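Local coordinates for protein Nrps/pks (Streptomyces albus, PDB 4OPF) that is a ketosynthase domain of the oxazolomycin assembly line, probably receiving and passing on the growing acyl chain during polyketide biosynthesis, at residues W28-L31 / S36-A39; L82-E87 / N137-N142; E87-F92 / Y97-L102; A282-D287 / H404-G409; T382-P385 / L390-V393. One frame throughout, in Å; residues are numbered along the deposited sequence.

How the contacts relate
Along the chain contact 1 comes first, then contacts 2 and 3, then 4 and 5, both segments of contact 5 lying between 282-287 and 404-409. Contacts 2 and 3 share Glu87 and helix 79-95, with centres 13 Å apart; 97-102 falls between the segments of contact 2. Contacts 4 and 5 have centres 11 Å apart and meet on the large mixed sheet, where Leu407 N lies 2.8 Å from Ala391 O, a probable hydrogen bond between neighbouring strands. Contacts 2 and 4 have centres 30 Å apart, on opposite sides of the chain's centre. The centre of contact 1 is 19 Å from that of contact 5. The set samples well-separated parts of a thiolase-type ketosynthase fold.

Contact 1: residues W28-L31 / S36-A39; sequences WRLL and SAIA
Leu30 reaches from helix 24-33 to the backbone at Ser36 and Ala37, and it makes the whole contact from its side. The bond to CB heads toward the loop, but CB itself is too far back to touch. CG, anti to the backbone N (chi1 178°), carries the branch outward from the helix. At the tip the two methyls part company: CD1 rests 4.1 Å from Ala37 N and 4.3 Å from Ser36 C, so it lies against the peptide joining these residues, and it just meets Ala37 CB at 4.5 Å. CD2 stays farther back. This is the point where the chain, having left an early helix of the thiolase-type ketosynthase fold, turns back past it, and Ile331 of helix 328-331 also packs on Leu30. The loop has its own local order. Ser36 OG accepts from Ile38 N at 3.3 Å, an ST turn, and from Ala39 N at 3.2 Å, an ST motif; the second is straighter, 170° against 144°, but less certain, since Ala39 is poorly ordered. Ser36 OG also bonds Pro329 O, and Ala37 pairs through its backbone with Asn330, which ties the loop to helix 328-331, on which Leu30 leans.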
loop_
_atom_site.group_PDB
_atom_site.type_symbol
_atom_site.label_atom_id
_atom_site.label_comp_id
_atom_site.label_asym_id
_atom_site.label_seq_id
_atom_site.Cartn_x
_atom_site.Cartn_y
_atom_site.Cartn_z
ATOM N N TRP A 28 -9.654 9.886 26.205
ATOM C CA TRP A 28 -8.775 10.743 26.939
ATOM C C TRP A 28 -8.997 10.603 28.434
ATOM O O TRP A 28 -8.052 10.518 29.150
ATOM C CB TRP A 28 -8.937 12.198 26.535
ATOM C CG TRP A 28 -8.058 13.092 27.341
ATOM C CD1 TRP A 28 -8.457 14.012 28.280
ATOM C CD2 TRP A 28 -6.628 13.088 27.368
ATOM N NE1 TRP A 28 -7.342 14.599 28.850
ATOM C CE2 TRP A 28 -6.217 14.066 28.290
ATOM C CE3 TRP A 28 -5.654 12.394 26.652
ATOM C CZ2 TRP A 28 -4.887 14.335 28.543
ATOM C CZ3 TRP A 28 -4.315 12.705 26.856
ATOM C CH2 TRP A 28 -3.950 13.631 27.815
ATOM N N ARG A 29 -10.238 10.533 28.895
ATOM C CA ARG A 29 -10.505 10.307 30.314
ATOM C C ARG A 29 -9.937 8.975 30.784
ATOM O O ARG A 29 -9.295 8.923 31.844
ATOM C CB ARG A 29 -12.005 10.409 30.671
ATOM C CG ARG A 29 -12.486 11.864 30.712
ATOM C CD ARG A 29 -13.899 12.065 31.225
ATOM N NE ARG A 29 -14.913 11.241 30.551
ATOM C CZ ARG A 29 -15.574 11.586 29.424
ATOM N NH1 ARG A 29 -16.486 10.750 28.902
ATOM N NH2 ARG A 29 -15.319 12.748 28.792
ATOM N N LEU A 30 -10.168 7.907 30.026
ATOM C CA LEU A 30 -9.645 6.620 30.375
ATOM C C LEU A 30 -8.115 6.680 30.549
ATOM O O LEU A 30 -7.566 6.189 31.574
ATOM C CB LEU A 30 -10.002 5.585 29.304
ATOM C CG LEU A 30 -9.478 4.167 29.499
ATOM C CD1 LEU A 30 -10.432 3.364 30.334
ATOM C CD2 LEU A 30 -9.288 3.413 28.230
ATOM N N LEU A 31 -7.425 7.249 29.566
ATOM C CA LEU A 31 -5.979 7.224 29.576
ATOM C C LEU A 31 -5.388 8.170 30.612
ATOM O O LEU A 31 -4.417 7.817 31.296
ATOM C CB LEU A 31 -5.432 7.632 28.246
ATOM C CG LEU A 31 -5.807 6.668 27.117
ATOM C CD1 LEU A 31 -5.250 7.201 25.851
ATOM C CD2 LEU A 31 -5.408 5.221 27.319
ATOM N N SER A 36 -8.171 1.163 33.340
ATOM C CA SER A 36 -8.132 0.047 32.401
ATOM C C SER A 36 -9.527 -0.470 32.114
ATOM O O SER A 36 -10.304 -0.687 33.025
ATOM C CB SER A 36 -7.323 -1.100 32.998
ATOM O OG SER A 36 -7.179 -2.145 32.038
ATOM N N ALA A 37 -9.838 -0.705 30.851
ATOM C CA ALA A 37 -11.106 -1.318 30.472
ATOM C C ALA A 37 -11.012 -2.838 30.441
ATOM O O ALA A 37 -12.005 -3.487 30.245
ATOM C CB ALA A 37 -11.552 -0.803 29.120
ATOM N N ILE A 38 -9.832 -3.400 30.603
ATOM C CA ILE A 38 -9.673 -4.831 30.720
ATOM C C ILE A 38 -9.703 -5.280 32.182
ATOM O O ILE A 38 -10.527 -6.114 32.546
ATOM C CB ILE A 38 -8.309 -5.302 30.206
ATOM C CG1 ILE A 38 -8.051 -4.822 28.797
ATOM C CG2 ILE A 38 -8.226 -6.823 30.304
ATOM C CD1 ILE A 38 -9.110 -5.265 27.809
ATOM N N ALA A 39 -8.797 -4.727 32.997
ATOM C CA ALA A 39 -8.596 -5.146 34.412
ATOM C C ALA A 39 -8.471 -3.945 35.346
ATOM O O ALA A 39 -9.462 -3.490 35.916
ATOM C CB ALA A 39 -7.353 -6.017 34.533
#

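Contact 2: residues L82-E87 / N137-N142; sequences LLLLEE and NYLAAN
The flat groups met here are peptide carbonyls, those of Leu139 and Asn142, each approached at its oxygen by a leucine methyl from the facing helix. Leu84 CD1 sits 3.8 Å from Leu139 O, and Leu85 CD2 comes to 4.1 Å from Asn142 O. This is helix-helix packing within the thiolase-type fold: helix 79-95 lies beside the first turn of helix 138-147, and no hydrogen bond joins the two segments. The bond to CB of Leu84 heads toward the other helix, whereas Leu85 leaves its backbone obliquely and closes in only at its end. CG of Leu85 stands anti to the carbonyl carbon (chi1 -76°), with CD2 carried on toward Asn142. Val111 of strand 107-112 touches both Leu84 and Leu139, so both helices pack on that strand. The Leu84 and Leu139 side chains cross at about a right angle, with Leu84 CD1 4.1 Å from Leu139 CD2 and 4.2 Å from Leu139 CB.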
loop_
_atom_site.group_PDB
_atom_site.type_symbol
_atom_site.label_atom_id
_atom_site.label_comp_id
_atom_site.label_asym_id
_atom_site.label_seq_id
_atom_site.Cartn_x
_atom_site.Cartn_y
_atom_site.Cartn_z
ATOM N N LEU A 82 -19.103 -1.284 8.472
ATOM C CA LEU A 82 -20.139 -0.396 8.977
ATOM C C LEU A 82 -19.594 0.524 10.064
ATOM O O LEU A 82 -19.919 1.692 10.104
ATOM C CB LEU A 82 -21.287 -1.189 9.542
ATOM C CG LEU A 82 -21.942 -2.118 8.519
ATOM C CD1 LEU A 82 -22.973 -3.037 9.136
ATOM C CD2 LEU A 82 -22.644 -1.250 7.510
ATOM N N LEU A 83 -18.750 -0.006 10.940
ATOM C CA LEU A 83 -18.144 0.795 11.959
ATOM C C LEU A 83 -17.228 1.866 11.386
ATOM O O LEU A 83 -17.193 2.973 11.894
ATOM C CB LEU A 83 -17.340 -0.119 12.865
ATOM C CG LEU A 83 -16.667 0.455 14.087
ATOM C CD1 LEU A 83 -17.653 1.148 14.961
ATOM C CD2 LEU A 83 -15.959 -0.658 14.868
ATOM N N LEU A 84 -16.442 1.524 10.375
ATOM C CA LEU A 84 -15.592 2.501 9.700
ATOM C C LEU A 84 -16.397 3.623 9.051
ATOM O O LEU A 84 -15.958 4.773 9.024
ATOM C CB LEU A 84 -14.769 1.850 8.606
ATOM C CG LEU A 84 -13.487 1.232 9.082
ATOM C CD1 LEU A 84 -12.859 0.564 7.863
ATOM C CD2 LEU A 84 -12.506 2.271 9.652
ATOM N N LEU A 85 -17.546 3.288 8.465
ATOM C CA LEU A 85 -18.407 4.330 7.887
ATOM C C LEU A 85 -18.830 5.381 8.950
ATOM O O LEU A 85 -18.734 6.587 8.714
ATOM C CB LEU A 85 -19.673 3.714 7.249
ATOM C CG LEU A 85 -19.409 3.043 5.895
ATOM C CD1 LEU A 85 -20.599 2.195 5.497
ATOM C CD2 LEU A 85 -19.202 4.110 4.834
ATOM N N GLU A 86 -19.266 4.901 10.100
ATOM C CA GLU A 86 -19.634 5.796 11.212
ATOM C C GLU A 86 -18.452 6.603 11.653
ATOM O O GLU A 86 -18.554 7.815 11.810
ATOM C CB GLU A 86 -20.125 5.071 12.475
ATOM C CG GLU A 86 -21.476 4.501 12.419
ATOM C CD GLU A 86 -22.005 4.005 13.780
ATOM O OE1 GLU A 86 -21.310 4.082 14.841
ATOM O OE2 GLU A 86 -23.159 3.505 13.775
ATOM N N GLU A 87 -17.365 5.930 11.944
ATOM C CA GLU A 87 -16.226 6.665 12.493
ATOM C C GLU A 87 -15.606 7.625 11.499
ATOM O O GLU A 87 -15.058 8.634 11.900
ATOM C CB GLU A 87 -15.167 5.741 13.010
ATOM C CG GLU A 87 -15.612 5.029 14.254
ATOM C CD GLU A 87 -15.884 5.994 15.424
ATOM O OE1 GLU A 87 -15.175 7.035 15.632
ATOM O OE2 GLU A 87 -16.838 5.692 16.131
ATOM N N ASN A 137 -10.549 -5.366 -0.678
ATOM C CA ASN A 137 -10.254 -3.952 -0.537
ATOM C C ASN A 137 -11.472 -3.248 -0.000
ATOM O O ASN A 137 -11.407 -2.016 0.126
ATOM C CB ASN A 137 -9.848 -3.374 -1.910
ATOM C CG ASN A 137 -8.908 -2.201 -1.799
ATOM O OD1 ASN A 137 -7.811 -2.291 -1.162
ATOM N ND2 ASN A 137 -9.286 -1.075 -2.476
ATOM N N TYR A 138 -12.566 -4.011 0.300
ATOM C CA TYR A 138 -13.877 -3.414 0.592
ATOM C C TYR A 138 -13.810 -2.446 1.785
ATOM O O TYR A 138 -14.535 -1.477 1.815
ATOM C CB TYR A 138 -14.983 -4.481 0.820
ATOM C CG TYR A 138 -14.724 -5.325 2.062
ATOM C CD1 TYR A 138 -15.098 -4.884 3.324
ATOM C CD2 TYR A 138 -14.101 -6.548 1.969
ATOM C CE1 TYR A 138 -14.874 -5.659 4.451
ATOM C CE2 TYR A 138 -13.839 -7.316 3.103
ATOM C CZ TYR A 138 -14.212 -6.851 4.345
ATOM O OH TYR A 138 -13.969 -7.620 5.468
ATOM N N LEU A 139 -12.920 -2.676 2.767
ATOM C CA LEU A 139 -12.868 -1.799 3.914
ATOM C C LEU A 139 -12.563 -0.354 3.484
ATOM O O LEU A 139 -13.162 0.579 4.065
ATOM C CB LEU A 139 -11.832 -2.258 4.974
ATOM C CG LEU A 139 -12.198 -3.538 5.737
ATOM C CD1 LEU A 139 -11.038 -3.883 6.617
ATOM C CD2 LEU A 139 -13.423 -3.342 6.622
ATOM N N ALA A 140 -11.620 -0.181 2.544
ATOM C CA ALA A 140 -11.311 1.137 2.002
ATOM C C ALA A 140 -12.357 1.540 0.936
ATOM O O ALA A 140 -12.859 2.675 0.918
ATOM C CB ALA A 140 -9.908 1.149 1.416
ATOM N N ALA A 141 -12.699 0.627 0.057
ATOM C CA ALA A 141 -13.587 0.939 -1.107
ATOM C C ALA A 141 -14.975 1.363 -0.665
ATOM O O ALA A 141 -15.552 2.236 -1.306
ATOM C CB ALA A 141 -13.734 -0.247 -2.079
ATOM N N ASN A 142 -15.499 0.796 0.419
ATOM C CA ASN A 142 -16.774 1.275 0.931
ATOM C C ASN A 142 -16.739 2.716 1.300
ATOM O O ASN A 142 -17.696 3.403 1.093
ATOM C CB ASN A 142 -17.192 0.537 2.176
ATOM C CG ASN A 142 -17.813 -0.767 1.858
ATOM O OD1 ASN A 142 -18.654 -0.840 0.987
ATOM N ND2 ASN A 142 -17.423 -1.808 2.564
#

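Contact 3: residues E87-F92 / Y97-L102; sequences ETLFAF and YAPDEL
The backbones of Phe92 and Tyr97 are joined by a single hydrogen bond, Tyr97 N to Phe92 O, 2.9 Å long and 160° at the hydrogen, with the donor tilted 29° from the carbonyl plane. It closes the end of helix 79-95 and turns the chain back across that helix on the way to strand 107-112 of the thiolase-type core. In this returning loop Ala98 N bonds Glu101 OE2 at 2.9 Å, reaching the oxygen on its anti side, and residues 99-101 have helical backbone angles. The turn so made brings Leu102 round to face Phe92. Leu102 CD1 stands almost exactly over the middle of the phenyl ring, 3.5 Å from its centroid, a close CH-pi contact. With CG anti to the carbonyl carbon (chi1 -66°), the ring lies back along its own helix, and its opposite face receives Thr88 O, offset toward the rim. Phe147 of helix 138-147 stacks edge-to-face with the same ring. Tyr97 sends its side chain the other way, its hydroxyl bonding Asp243 and its ring meeting Arg418 in a cation-pi contact. One turn before Phe92, Leu89 has CG anti to the backbone N and reaches over to the proline: Leu89 CD1 touches Pro99 CG at 3.8 Å.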
loop_
_atom_site.group_PDB
_atom_site.type_symbol
_atom_site.label_atom_id
_atom_site.label_comp_id
_atom_site.label_asym_id
_atom_site.label_seq_id
_atom_site.Cartn_x
_atom_site.Cartn_y
_atom_site.Cartn_z
ATOM N N GLU A 87 -17.365 5.930 11.944
ATOM C CA GLU A 87 -16.226 6.665 12.493
ATOM C C GLU A 87 -15.606 7.625 11.499
ATOM O O GLU A 87 -15.058 8.634 11.900
ATOM C CB GLU A 87 -15.167 5.741 13.010
ATOM C CG GLU A 87 -15.612 5.029 14.254
ATOM C CD GLU A 87 -15.884 5.994 15.424
ATOM O OE1 GLU A 87 -15.175 7.035 15.632
ATOM O OE2 GLU A 87 -16.838 5.692 16.131
ATOM N N THR A 88 -15.634 7.303 10.206
ATOM C CA THR A 88 -15.129 8.246 9.203
ATOM C C THR A 88 -16.050 9.465 9.189
ATOM O O THR A 88 -15.548 10.589 9.178
ATOM C CB THR A 88 -15.004 7.596 7.833
ATOM O OG1 THR A 88 -14.098 6.482 7.931
ATOM C CG2 THR A 88 -14.556 8.613 6.782
ATOM N N LEU A 89 -17.368 9.260 9.193
ATOM C CA LEU A 89 -18.281 10.369 9.316
ATOM C C LEU A 89 -17.947 11.224 10.546
ATOM O O LEU A 89 -17.919 12.451 10.443
ATOM C CB LEU A 89 -19.717 9.914 9.372
ATOM C CG LEU A 89 -20.745 11.015 9.603
ATOM C CD1 LEU A 89 -20.763 12.058 8.476
ATOM C CD2 LEU A 89 -22.081 10.368 9.769
ATOM N N PHE A 90 -17.687 10.590 11.683
ATOM C CA PHE A 90 -17.392 11.335 12.877
ATOM C C PHE A 90 -16.055 12.068 12.798
ATOM O O PHE A 90 -15.895 13.144 13.389
ATOM C CB PHE A 90 -17.435 10.445 14.131
ATOM C CG PHE A 90 -18.778 9.797 14.418
ATOM C CD1 PHE A 90 -19.955 10.283 13.909
ATOM C CD2 PHE A 90 -18.828 8.658 15.190
ATOM C CE1 PHE A 90 -21.173 9.651 14.166
ATOM C CE2 PHE A 90 -20.050 8.020 15.463
ATOM C CZ PHE A 90 -21.214 8.522 14.953
ATOM N N ALA A 91 -15.078 11.527 12.093
ATOM C CA ALA A 91 -13.824 12.256 11.917
ATOM C C ALA A 91 -14.016 13.488 11.060
ATOM O O ALA A 91 -13.430 14.529 11.329
ATOM C CB ALA A 91 -12.761 11.364 11.325
ATOM N N PHE A 92 -14.855 13.405 10.042
ATOM C CA PHE A 92 -15.164 14.585 9.233
ATOM C C PHE A 92 -15.864 15.661 10.067
ATOM O O PHE A 92 -15.554 16.847 9.939
ATOM C CB PHE A 92 -16.058 14.235 8.047
ATOM C CG PHE A 92 -15.415 13.355 7.018
ATOM C CD1 PHE A 92 -14.066 13.229 6.899
ATOM C CD2 PHE A 92 -16.187 12.640 6.162
ATOM C CE1 PHE A 92 -13.467 12.424 5.922
ATOM C CE2 PHE A 92 -15.608 11.860 5.142
ATOM C CZ PHE A 92 -14.243 11.756 5.028
ATOM N N TYR A 97 -15.895 19.458 8.635
ATOM C CA TYR A 97 -16.336 19.361 7.223
ATOM C C TYR A 97 -17.600 18.512 7.167
ATOM O O TYR A 97 -17.644 17.429 7.752
ATOM C CB TYR A 97 -15.274 18.715 6.300
ATOM C CG TYR A 97 -14.116 19.596 6.014
ATOM C CD1 TYR A 97 -13.003 19.592 6.837
ATOM C CD2 TYR A 97 -14.143 20.477 4.943
ATOM C CE1 TYR A 97 -11.929 20.451 6.602
ATOM C CE2 TYR A 97 -13.076 21.331 4.670
ATOM C CZ TYR A 97 -11.978 21.333 5.510
ATOM O OH TYR A 97 -10.942 22.190 5.268
ATOM N N ALA A 98 -18.608 18.967 6.451
ATOM C CA ALA A 98 -19.771 18.117 6.147
ATOM C C ALA A 98 -19.357 17.235 4.954
ATOM O O ALA A 98 -18.516 17.626 4.160
ATOM C CB ALA A 98 -21.001 18.983 5.787
ATOM N N PRO A 99 -19.955 16.059 4.805
ATOM C CA PRO A 99 -19.611 15.166 3.671
ATOM C C PRO A 99 -19.740 15.821 2.298
ATOM O O PRO A 99 -18.927 15.534 1.400
ATOM C CB PRO A 99 -20.641 14.034 3.797
ATOM C CG PRO A 99 -20.935 13.995 5.252
ATOM C CD PRO A 99 -20.961 15.451 5.679
ATOM N N ASP A 100 -20.764 16.647 2.105
ATOM C CA ASP A 100 -20.929 17.379 0.847
ATOM C C ASP A 100 -19.735 18.247 0.473
ATOM O O ASP A 100 -19.496 18.462 -0.686
ATOM C CB ASP A 100 -22.169 18.295 0.888
ATOM C CG ASP A 100 -23.434 17.575 0.493
ATOM O OD1 ASP A 100 -23.400 16.323 0.304
ATOM O OD2 ASP A 100 -24.477 18.255 0.388
ATOM N N GLU A 101 -19.008 18.769 1.435
ATOM C CA GLU A 101 -17.800 19.514 1.120
ATOM C C GLU A 101 -16.629 18.612 0.654
ATOM O O GLU A 101 -15.624 19.132 0.180
ATOM C CB GLU A 101 -17.308 20.275 2.343
ATOM C CG GLU A 101 -18.272 21.344 2.873
ATOM C CD GLU A 101 -17.726 22.033 4.147
ATOM O OE1 GLU A 101 -16.928 23.002 4.002
ATOM O OE2 GLU A 101 -18.038 21.580 5.285
ATOM N N LEU A 102 -16.705 17.297 0.868
ATOM C CA LEU A 102 -15.572 16.418 0.596
ATOM C C LEU A 102 -15.830 15.563 -0.638
ATOM O O LEU A 102 -14.924 14.980 -1.239
ATOM C CB LEU A 102 -15.260 15.567 1.816
ATOM C CG LEU A 102 -14.782 16.347 3.032
ATOM C CD1 LEU A 102 -14.410 15.406 4.135
ATOM C CD2 LEU A 102 -13.576 17.202 2.758
#

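Contact 4: residues A282-D287 / H404-G409; sequences AGVAAD and HAVLAG
Apolar packing is all that passes between Ala282, Val284 and Val406. Ala282 CB is 4.1 Å from both CB and CG1 of Val406, meeting that side chain at its branch as well as along one arm. Val284 adds its CG2, which approaches the same Val406 CG1 at 4.3 Å. All three side chains leave their backbones toward the opposite segment. In Val406, CG1 is anti to the backbone N (chi1 179°), and this puts one methyl where both partners can reach it. Backbone conformation sets up the other side. Helix 268-282 finishes with a Schellman motif, in which Gly283 takes a positive phi (68°) and two bonds run back into the last turn; the chain bends there, so that Ala282 and Val284, on either side of the glycine, both face the strand. In the thiolase-type fold this is a helix end lying over the large mixed sheet, on strand 401-408 where it runs between 247-256 and 390-396. No hydrogen bond crosses between 282-287 and 404-409; the backbone of Val406 pairs instead with Lys250 and Gly251. Lys250 also packs against Ala282 and Val284, and Leu390 of the strand on the other flank touches Val284.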
loop_
_atom_site.group_PDB
_atom_site.type_symbol
_atom_site.label_atom_id
_atom_site.label_comp_id
_atom_site.label_asym_id
_atom_site.label_seq_id
_atom_site.Cartn_x
_atom_site.Cartn_y
_atom_site.Cartn_z
ATOM N N ALA A 282 12.015 13.187 9.876
ATOM C CA ALA A 282 11.391 14.216 10.642
ATOM C C ALA A 282 12.271 15.489 10.787
ATOM O O ALA A 282 11.767 16.555 11.075
ATOM C CB ALA A 282 11.116 13.663 11.995
ATOM N N GLY A 283 13.569 15.337 10.607
ATOM C CA GLY A 283 14.504 16.424 10.750
ATOM C C GLY A 283 14.616 16.894 12.196
ATOM O O GLY A 283 14.921 18.029 12.408
ATOM N N VAL A 284 14.346 16.056 13.193
ATOM C CA VAL A 284 14.402 16.556 14.586
ATOM C C VAL A 284 15.570 15.909 15.314
ATOM O O VAL A 284 15.992 14.840 14.930
ATOM C CB VAL A 284 13.070 16.347 15.371
ATOM C CG1 VAL A 284 11.924 16.996 14.599
ATOM C CG2 VAL A 284 12.755 14.898 15.570
ATOM N N ALA A 285 16.092 16.552 16.343
ATOM C CA ALA A 285 17.108 15.902 17.161
ATOM C C ALA A 285 16.463 14.786 17.982
ATOM O O ALA A 285 15.361 14.932 18.483
ATOM C CB ALA A 285 17.776 16.933 18.062
ATOM N N ALA A 286 17.146 13.675 18.146
ATOM C CA ALA A 286 16.641 12.608 19.014
ATOM C C ALA A 286 16.255 13.077 20.410
ATOM O O ALA A 286 15.257 12.628 20.963
ATOM C CB ALA A 286 17.709 11.521 19.132
ATOM N N ASP A 287 17.072 13.927 21.012
ATOM C CA ASP A 287 16.797 14.432 22.355
ATOM C C ASP A 287 15.526 15.264 22.474
ATOM O O ASP A 287 15.035 15.479 23.569
ATOM C CB ASP A 287 17.976 15.299 22.830
ATOM C CG ASP A 287 19.069 14.498 23.564
ATOM O OD1 ASP A 287 18.881 13.361 24.016
ATOM O OD2 ASP A 287 20.175 15.052 23.705
ATOM N N HIS A 404 7.484 3.228 12.554
ATOM C CA HIS A 404 7.726 4.197 13.602
ATOM C C HIS A 404 7.385 5.574 13.088
ATOM O O HIS A 404 7.755 5.953 11.987
ATOM C CB HIS A 404 9.210 4.124 14.005
ATOM C CG HIS A 404 9.592 4.927 15.218
ATOM N ND1 HIS A 404 9.360 4.501 16.511
ATOM C CD2 HIS A 404 10.286 6.089 15.332
ATOM C CE1 HIS A 404 9.832 5.400 17.357
ATOM N NE2 HIS A 404 10.433 6.352 16.671
ATOM N N ALA A 405 6.643 6.334 13.882
ATOM C CA ALA A 405 6.188 7.649 13.483
ATOM C C ALA A 405 6.589 8.662 14.543
ATOM O O ALA A 405 6.534 8.359 15.748
ATOM C CB ALA A 405 4.682 7.644 13.310
ATOM N N VAL A 406 6.929 9.863 14.088
ATOM C CA VAL A 406 7.285 11.003 14.929
ATOM C C VAL A 406 6.266 12.118 14.716
ATOM O O VAL A 406 6.026 12.527 13.596
ATOM C CB VAL A 406 8.701 11.514 14.586
ATOM C CG1 VAL A 406 9.077 12.712 15.428
ATOM C CG2 VAL A 406 9.718 10.414 14.827
ATOM N N LEU A 407 5.669 12.592 15.815
ATOM C CA LEU A 407 4.625 13.596 15.836
ATOM C C LEU A 407 4.966 14.798 16.752
ATOM O O LEU A 407 5.713 14.636 17.742
ATOM C CB LEU A 407 3.380 12.924 16.328
ATOM C CG LEU A 407 2.865 11.800 15.441
ATOM C CD1 LEU A 407 2.405 10.656 16.282
ATOM C CD2 LEU A 407 1.685 12.360 14.666
ATOM N N ALA A 408 4.459 15.990 16.388
ATOM C CA ALA A 408 4.735 17.238 17.059
ATOM C C ALA A 408 3.418 17.890 17.426
ATOM O O ALA A 408 2.409 17.770 16.681
ATOM C CB ALA A 408 5.546 18.185 16.183
ATOM N N GLY A 409 3.425 18.597 18.548
ATOM C CA GLY A 409 2.308 19.420 18.944
ATOM C C GLY A 409 2.250 20.651 18.062
ATOM O O GLY A 409 3.239 21.000 17.434
#

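Contact 5: residues T382-P385 / L390-V393; sequences TPWP and LAAV
Trp384 is the one residue of 382-385 that touches 390-393. Thr382 lies on the short strand 382-383, which pairs with 354-355 in a small two-stranded sheet; its OG1 bonds Pro383 O at 2.9 Å, coming from above the carbonyl plane, 41° out of it. After Pro383 the chain leaves the strand, and Trp384 sends its indole toward strand 390-396 of the large mixed sheet of the thiolase-type core. With CG roughly opposite the backbone N (chi1 -158°) the indole extends away from its own chain, and its six-membered ring makes the contact. It arrives edge on: CZ2 is 3.8 Å from Leu390 O, which lies in the ring plane, and 4.1 Å from Leu390 N. The neighbouring CH2 meets Ala391 CB at 4.5 Å, also at the rim. Leu390 itself turns its side chain away and offers only main chain. Pro385 then folds back on the indole, its CD 3.5 Å above one face and toward the rim. Met349 and Leu350 of helix 338-352 also pack on the ring, and NE1 bonds Pro388 O in the short connection between the two segments. With no hydrogen bond across the pair, this rests on packing, perhaps aided by the faintly positive C-H rim of the indole facing a carbonyl oxygen; the hydrogen bond to the indole N-H comes from Pro388 O.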
loop_
_atom_site.group_PDB
_atom_site.type_symbol
_atom_site.label_atom_id
_atom_site.label_comp_id
_atom_site.label_asym_id
_atom_site.label_seq_id
_atom_site.Cartn_x
_atom_site.Cartn_y
_atom_site.Cartn_z
ATOM N N THR A 382 0.796 14.057 34.260
ATOM C CA THR A 382 1.641 15.192 34.564
ATOM C C THR A 382 1.583 16.159 33.412
ATOM O O THR A 382 1.394 15.757 32.279
ATOM C CB THR A 382 3.131 14.789 34.733
ATOM O OG1 THR A 382 3.717 14.685 33.451
ATOM C CG2 THR A 382 3.279 13.451 35.387
ATOM N N PRO A 383 1.741 17.453 33.707
ATOM C CA PRO A 383 1.857 18.395 32.611
ATOM C C PRO A 383 3.107 18.074 31.828
ATOM O O PRO A 383 4.000 17.391 32.315
ATOM C CB PRO A 383 1.937 19.774 33.320
ATOM C CG PRO A 383 2.126 19.489 34.772
ATOM C CD PRO A 383 1.570 18.128 35.014
ATOM N N TRP A 384 3.157 18.523 30.587
ATOM C CA TRP A 384 4.280 18.183 29.750
ATOM C C TRP A 384 5.525 18.686 30.474
ATOM O O TRP A 384 5.519 19.747 31.028
ATOM C CB TRP A 384 4.137 18.797 28.343
ATOM C CG TRP A 384 4.964 18.099 27.249
ATOM C CD1 TRP A 384 6.176 18.477 26.809
ATOM C CD2 TRP A 384 4.621 16.913 26.507
ATOM N NE1 TRP A 384 6.607 17.627 25.851
ATOM C CE2 TRP A 384 5.665 16.658 25.641
ATOM C CE3 TRP A 384 3.505 16.080 26.470
ATOM C CZ2 TRP A 384 5.676 15.598 24.785
ATOM C CZ3 TRP A 384 3.497 15.013 25.585
ATOM C CH2 TRP A 384 4.580 14.800 24.744
ATOM N N PRO A 385 6.601 17.906 30.475
ATOM C CA PRO A 385 7.816 18.416 31.073
ATOM C C PRO A 385 8.370 19.603 30.308
ATOM O O PRO A 385 7.834 19.991 29.296
ATOM C CB PRO A 385 8.787 17.241 30.991
ATOM C CG PRO A 385 8.202 16.257 30.070
ATOM C CD PRO A 385 6.756 16.560 29.898
ATOM N N LEU A 390 7.232 16.793 21.212
ATOM C CA LEU A 390 7.464 15.781 20.229
ATOM C C LEU A 390 7.353 14.410 20.896
ATOM O O LEU A 390 7.813 14.218 22.023
ATOM C CB LEU A 390 8.848 15.909 19.620
ATOM C CG LEU A 390 9.015 17.032 18.607
ATOM C CD1 LEU A 390 10.439 17.532 18.606
ATOM C CD2 LEU A 390 8.716 16.574 17.190
ATOM N N ALA A 391 6.696 13.503 20.186
ATOM C CA ALA A 391 6.461 12.139 20.600
ATOM C C ALA A 391 6.556 11.168 19.420
ATOM O O ALA A 391 6.485 11.562 18.250
ATOM C CB ALA A 391 5.098 12.042 21.281
ATOM N N ALA A 392 6.776 9.904 19.723
ATOM C CA ALA A 392 6.892 8.879 18.706
ATOM C C ALA A 392 6.053 7.662 19.083
ATOM O O ALA A 392 5.656 7.486 20.260
ATOM C CB ALA A 392 8.314 8.470 18.488
ATOM N N VAL A 393 5.756 6.850 18.065
ATOM C CA VAL A 393 4.914 5.679 18.171
ATOM C C VAL A 393 5.533 4.577 17.363
ATOM O O VAL A 393 5.902 4.768 16.236
ATOM C CB VAL A 393 3.522 5.924 17.618
ATOM C CG1 VAL A 393 2.627 4.709 17.911
ATOM C CG2 VAL A 393 2.864 7.098 18.287
#